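Local structure of putative cathepsin d (Ixodes ricinus, 5N7Q) at residues Tyr79-Asp91 against Gly102-Leu116. The protein is a cathepsin D of the pepsin-like aspartic peptidase family, which probably cleaves internal peptide bonds in proteins and here holds the inhibitor pepstatin A. Numbering follows the deposited sequence. Where two conformers were deposited one is given.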
loop_
_atom_site.group_PDB
_atom_site.type_symbol
_atom_site.label_atom_id
_atom_site.label_comp_id
_atom_site.label_asym_id
_atom_site.label_seq_id
_atom_site.Cartn_x
_atom_site.Cartn_y
_atom_site.Cartn_z
ATOM N N TYR A 79 6.548 -0.957 -11.219
ATOM C CA TYR A 79 5.827 -0.181 -10.223
ATOM C C TYR A 79 6.026 1.309 -10.439
ATOM O O TYR A 79 6.901 1.734 -11.203
ATOM C CB TYR A 79 6.363 -0.511 -8.838
ATOM C CG TYR A 79 6.241 -1.971 -8.454
ATOM C CD1 TYR A 79 5.078 -2.480 -7.935
ATOM C CD2 TYR A 79 7.320 -2.835 -8.601
ATOM C CE1 TYR A 79 4.967 -3.823 -7.578
ATOM C CE2 TYR A 79 7.221 -4.170 -8.275
ATOM C CZ TYR A 79 6.077 -4.665 -7.744
ATOM O OH TYR A 79 6.040 -6.002 -7.438
ATOM N N GLY A 80 5.220 2.115 -9.765
ATOM C CA GLY A 80 5.453 3.551 -9.794
ATOM C C GLY A 80 6.838 3.939 -9.343
ATOM O O GLY A 80 7.419 4.870 -9.910
ATOM N N SER A 81 7.402 3.215 -8.375
ATOM C CA SER A 81 8.684 3.572 -7.730
ATOM C C SER A 81 9.826 2.598 -7.951
ATOM O O SER A 81 10.866 2.670 -7.286
ATOM C CB SER A 81 8.433 3.734 -6.225
ATOM O OG SER A 81 7.601 4.839 -6.060
ATOM N N GLY A 82 9.650 1.654 -8.868
ATOM C CA GLY A 82 10.723 0.731 -9.144
ATOM C C GLY A 82 10.329 -0.371 -10.106
ATOM O O GLY A 82 9.251 -0.363 -10.687
ATOM N N ASN A 83 11.230 -1.329 -10.274
ATOM C CA ASN A 83 10.913 -2.494 -11.071
ATOM C C ASN A 83 11.721 -3.683 -10.667
ATOM O O ASN A 83 12.749 -3.570 -9.995
ATOM C CB ASN A 83 11.225 -2.241 -12.513
ATOM C CG ASN A 83 12.680 -2.105 -12.719
ATOM O OD1 ASN A 83 13.349 -2.988 -13.271
ATOM N ND2 ASN A 83 13.204 -1.023 -12.222
ATOM N N VAL A 84 11.233 -4.834 -11.112
ATOM C CA VAL A 84 11.813 -6.120 -10.728
ATOM C C VAL A 84 11.708 -7.105 -11.881
ATOM O O VAL A 84 10.744 -7.094 -12.650
ATOM C CB VAL A 84 11.182 -6.663 -9.402
ATOM C CG1 VAL A 84 9.699 -6.899 -9.550
ATOM C CG2 VAL A 84 11.914 -7.896 -8.885
ATOM N N GLU A 85 12.729 -7.940 -12.015
ATOM C CA GLU A 85 12.677 -9.045 -12.957
ATOM C C GLU A 85 13.450 -10.231 -12.406
ATOM O O GLU A 85 14.397 -10.089 -11.616
ATOM C CB GLU A 85 13.187 -8.623 -14.330
ATOM C CG GLU A 85 14.634 -8.265 -14.387
ATOM C CD GLU A 85 15.110 -7.947 -15.800
ATOM O OE1 GLU A 85 16.214 -8.434 -16.168
ATOM O OE2 GLU A 85 14.376 -7.226 -16.526
ATOM N N GLY A 86 12.991 -11.424 -12.753
ATOM C CA GLY A 86 13.678 -12.644 -12.350
ATOM C C GLY A 86 12.908 -13.840 -12.881
ATOM O O GLY A 86 12.314 -13.748 -13.961
ATOM N N PHE A 87 12.824 -14.906 -12.094
ATOM C CA PHE A 87 12.084 -16.112 -12.478
ATOM C C PHE A 87 11.200 -16.595 -11.356
ATOM O O PHE A 87 11.482 -16.351 -10.172
ATOM C CB PHE A 87 13.057 -17.226 -12.921
ATOM C CG PHE A 87 14.011 -17.661 -11.845
ATOM C CD1 PHE A 87 15.213 -16.988 -11.642
ATOM C CD2 PHE A 87 13.698 -18.722 -11.004
ATOM C CE1 PHE A 87 16.084 -17.387 -10.630
ATOM C CE2 PHE A 87 14.564 -19.110 -10.000
ATOM C CZ PHE A 87 15.754 -18.453 -9.807
ATOM N N ILE A 88 10.149 -17.333 -11.724
ATOM C CA ILE A 88 9.184 -17.832 -10.761
ATOM C C ILE A 88 9.651 -19.145 -10.114
ATOM O O ILE A 88 10.272 -20.009 -10.786
ATOM C CB ILE A 88 7.816 -18.063 -11.432
ATOM C CG1 ILE A 88 7.271 -16.744 -12.014
ATOM C CG2 ILE A 88 6.816 -18.666 -10.453
ATOM C CD1 ILE A 88 6.907 -15.703 -10.980
ATOM N N SER A 89 9.376 -19.288 -8.819
ATOM C CA SER A 89 9.509 -20.562 -8.081
ATOM C C SER A 89 8.264 -20.732 -7.228
ATOM O O SER A 89 7.395 -19.861 -7.214
ATOM C CB SER A 89 10.779 -20.550 -7.216
ATOM O OG SER A 89 11.938 -20.502 -8.052
ATOM N N LYS A 90 8.145 -21.868 -6.557
ATOM C CA LYS A 90 6.991 -22.137 -5.696
ATOM C C LYS A 90 7.457 -22.759 -4.404
ATOM O O LYS A 90 8.357 -23.608 -4.402
ATOM C CB LYS A 90 6.046 -23.079 -6.460
ATOM C CG LYS A 90 4.709 -23.444 -5.825
ATOM C CD LYS A 90 3.683 -23.925 -6.883
ATOM C CE LYS A 90 4.176 -25.122 -7.700
ATOM N NZ LYS A 90 3.104 -25.728 -8.566
ATOM N N ASP A 91 6.876 -22.353 -3.279
ATOM C CA ASP A 91 7.271 -22.905 -1.983
ATOM C C ASP A 91 6.176 -22.582 -0.974
ATOM O O ASP A 91 5.206 -21.871 -1.295
ATOM C CB ASP A 91 8.645 -22.349 -1.538
ATOM C CG ASP A 91 9.447 -23.338 -0.719
ATOM O OD1 ASP A 91 8.815 -24.179 -0.034
ATOM O OD2 ASP A 91 10.690 -23.260 -0.713
ATOM N N GLY A 102 2.332 -24.314 -1.581
ATOM C CA GLY A 102 2.369 -24.168 -3.033
ATOM C C GLY A 102 2.206 -22.742 -3.522
ATOM O O GLY A 102 1.443 -22.486 -4.459
ATOM N N GLN A 103 2.938 -21.820 -2.899
ATOM C CA GLN A 103 2.808 -20.400 -3.199
ATOM C C GLN A 103 3.848 -19.945 -4.239
ATOM O O GLN A 103 5.052 -19.983 -3.970
ATOM C CB GLN A 103 2.943 -19.554 -1.925
ATOM C CG GLN A 103 2.874 -18.048 -2.165
ATOM C CD GLN A 103 1.562 -17.635 -2.808
ATOM O OE1 GLN A 103 0.509 -18.050 -2.331
ATOM N NE2 GLN A 103 1.622 -16.879 -3.901
ATOM N N PRO A 104 3.385 -19.516 -5.421
ATOM C CA PRO A 104 4.348 -18.983 -6.353
ATOM C C PRO A 104 4.951 -17.670 -5.865
ATOM O O PRO A 104 4.256 -16.853 -5.290
ATOM C CB PRO A 104 3.543 -18.736 -7.635
ATOM C CG PRO A 104 2.351 -19.554 -7.505
ATOM C CD PRO A 104 2.055 -19.613 -6.025
ATOM N N LEU A 105 6.245 -17.531 -6.056
ATOM C CA LEU A 105 6.968 -16.302 -5.763
ATOM C C LEU A 105 7.960 -16.017 -6.868
ATOM O O LEU A 105 8.502 -16.935 -7.522
ATOM C CB LEU A 105 7.711 -16.368 -4.419
ATOM C CG LEU A 105 8.897 -17.342 -4.255
ATOM C CD1 LEU A 105 9.969 -16.853 -3.298
ATOM C CD2 LEU A 105 8.439 -18.722 -3.811
ATOM N N GLY A 106 8.254 -14.739 -7.042
ATOM C CA GLY A 106 9.327 -14.322 -7.933
ATOM C C GLY A 106 10.666 -14.317 -7.212
ATOM O O GLY A 106 10.782 -13.774 -6.109
ATOM N N GLU A 107 11.674 -14.938 -7.829
ATOM C CA GLU A 107 13.051 -14.825 -7.370
ATOM C C GLU A 107 13.669 -13.702 -8.164
ATOM O O GLU A 107 13.952 -13.836 -9.367
ATOM C CB GLU A 107 13.822 -16.117 -7.610
ATOM C CG GLU A 107 13.288 -17.332 -6.883
ATOM C CD GLU A 107 14.364 -18.385 -6.639
ATOM O OE1 GLU A 107 15.507 -18.008 -6.308
ATOM O OE2 GLU A 107 14.045 -19.591 -6.722
ATOM N N ALA A 108 13.905 -12.582 -7.501
ATOM C CA ALA A 108 14.397 -11.370 -8.162
ATOM C C ALA A 108 15.895 -11.437 -8.437
ATOM O O ALA A 108 16.678 -11.772 -7.551
ATOM C CB ALA A 108 14.063 -10.173 -7.296
ATOM N N LEU A 109 16.256 -11.159 -9.687
ATOM C CA LEU A 109 17.648 -11.014 -10.126
ATOM C C LEU A 109 18.048 -9.583 -10.422
ATOM O O LEU A 109 19.218 -9.239 -10.216
ATOM C CB LEU A 109 17.909 -11.884 -11.364
ATOM C CG LEU A 109 17.597 -13.367 -11.235
ATOM C CD1 LEU A 109 17.846 -14.074 -12.566
ATOM C CD2 LEU A 109 18.436 -14.008 -10.147
ATOM N N VAL A 110 17.119 -8.777 -10.941
ATOM C CA VAL A 110 17.414 -7.389 -11.289
ATOM C C VAL A 110 16.324 -6.513 -10.684
ATOM O O VAL A 110 15.143 -6.734 -10.911
ATOM C CB VAL A 110 17.533 -7.202 -12.820
ATOM C CG1 VAL A 110 17.791 -5.745 -13.194
ATOM C CG2 VAL A 110 18.675 -8.060 -13.359
ATOM N N VAL A 111 16.761 -5.480 -9.962
ATOM C CA VAL A 111 15.856 -4.570 -9.281
ATOM C C VAL A 111 16.304 -3.171 -9.647
ATOM O O VAL A 111 17.510 -2.878 -9.701
ATOM C CB VAL A 111 15.848 -4.799 -7.748
ATOM C CG1 VAL A 111 15.021 -3.742 -7.021
ATOM C CG2 VAL A 111 15.307 -6.195 -7.428
ATOM N N GLY A 112 15.325 -2.306 -9.894
ATOM C CA GLY A 112 15.606 -0.906 -10.093
ATOM C C GLY A 112 14.714 -0.018 -9.246
ATOM O O GLY A 112 13.635 -0.421 -8.811
ATOM N N GLY A 113 15.192 1.202 -9.013
ATOM C CA GLY A 113 14.449 2.200 -8.258
ATOM C C GLY A 113 15.009 2.285 -6.845
ATOM O O GLY A 113 15.010 1.302 -6.116
ATOM N N GLU A 114 15.455 3.475 -6.452
ATOM C CA GLU A 114 16.003 3.695 -5.107
ATOM C C GLU A 114 15.059 3.259 -3.996
ATOM O O GLU A 114 15.522 2.751 -2.973
ATOM C CB GLU A 114 16.412 5.172 -4.927
ATOM C CG GLU A 114 17.288 5.455 -3.703
ATOM C CD GLU A 114 16.509 5.777 -2.438
ATOM O OE1 GLU A 114 15.272 5.929 -2.511
ATOM O OE2 GLU A 114 17.138 5.871 -1.355
ATOM N N SER A 115 13.751 3.422 -4.209
ATOM C CA SER A 115 12.751 3.069 -3.207
ATOM C C SER A 115 12.795 1.585 -2.876
ATOM O O SER A 115 12.488 1.211 -1.759
ATOM C CB SER A 115 11.353 3.465 -3.669
ATOM O OG SER A 115 11.282 4.867 -3.926
ATOM N N LEU A 116 13.211 0.764 -3.842
ATOM C CA LEU A 116 13.368 -0.671 -3.615
ATOM C C LEU A 116 14.808 -1.009 -3.210
ATOM O O LEU A 116 15.046 -1.801 -2.282
ATOM C CB LEU A 116 12.981 -1.454 -4.877
ATOM C CG LEU A 116 11.528 -1.283 -5.332
ATOM C CD1 LEU A 116 11.205 -2.140 -6.546
ATOM C CD2 LEU A 116 10.520 -1.542 -4.208
HETATM O O HOH W 1 12.460 4.793 -6.442
#
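The Phe87 ring lies over the side chain of Glu107, whose CB sits 3.9 Å from the ring centroid in a CH-pi contact displaced toward the rim, while Leu109 CD1 meets the ring edge. With its CG between the backbone N and the carbonyl carbon (chi1 61°), Phe87 swings its ring across the neighbouring strand. The Glu107 carboxylate, turned 44° from the ring plane, takes a hydrogen bond on the anti side of OE2 from Ser89 OG, 2.7 Å away; its OE1 is hydrogen-bonded to Ser46 OG, so both oxygens have partners. Behind these side chains the strands run antiparallel in a regular ladder, with Ser89 N meeting Leu105 O at 2.8 Å and 175°. At Glu85 a classic beta bulge interrupts it: Glu85 O accepts from both Leu109 N (2.9 Å) and Val110 N (3.1 Å), and the register slips by one residue. Val84, on the face opposite Phe87, brings CG2 to 3.5 Å from Ala108 CB, and Trp43 touches both side chains. Tyr79 to Gly82 form the tip of the flap, the beta-hairpin that closes over the active-site cleft of pepsin-like peptidases, and Ser81 and Gly80 hydrogen-bond the bound peptide inhibitor. Tyr79, whose OH is hydrogen-bonded to Trp43 NE1, approaches Leu116 obliquely, and both pack on the inhibitor. The flap is also tied to the short helix that follows Gly113: Ser115 CB lies 3.7 Å from Ser81 O, and a water donates to Ser81 O while accepting from Ser115 N at 2.9 Å.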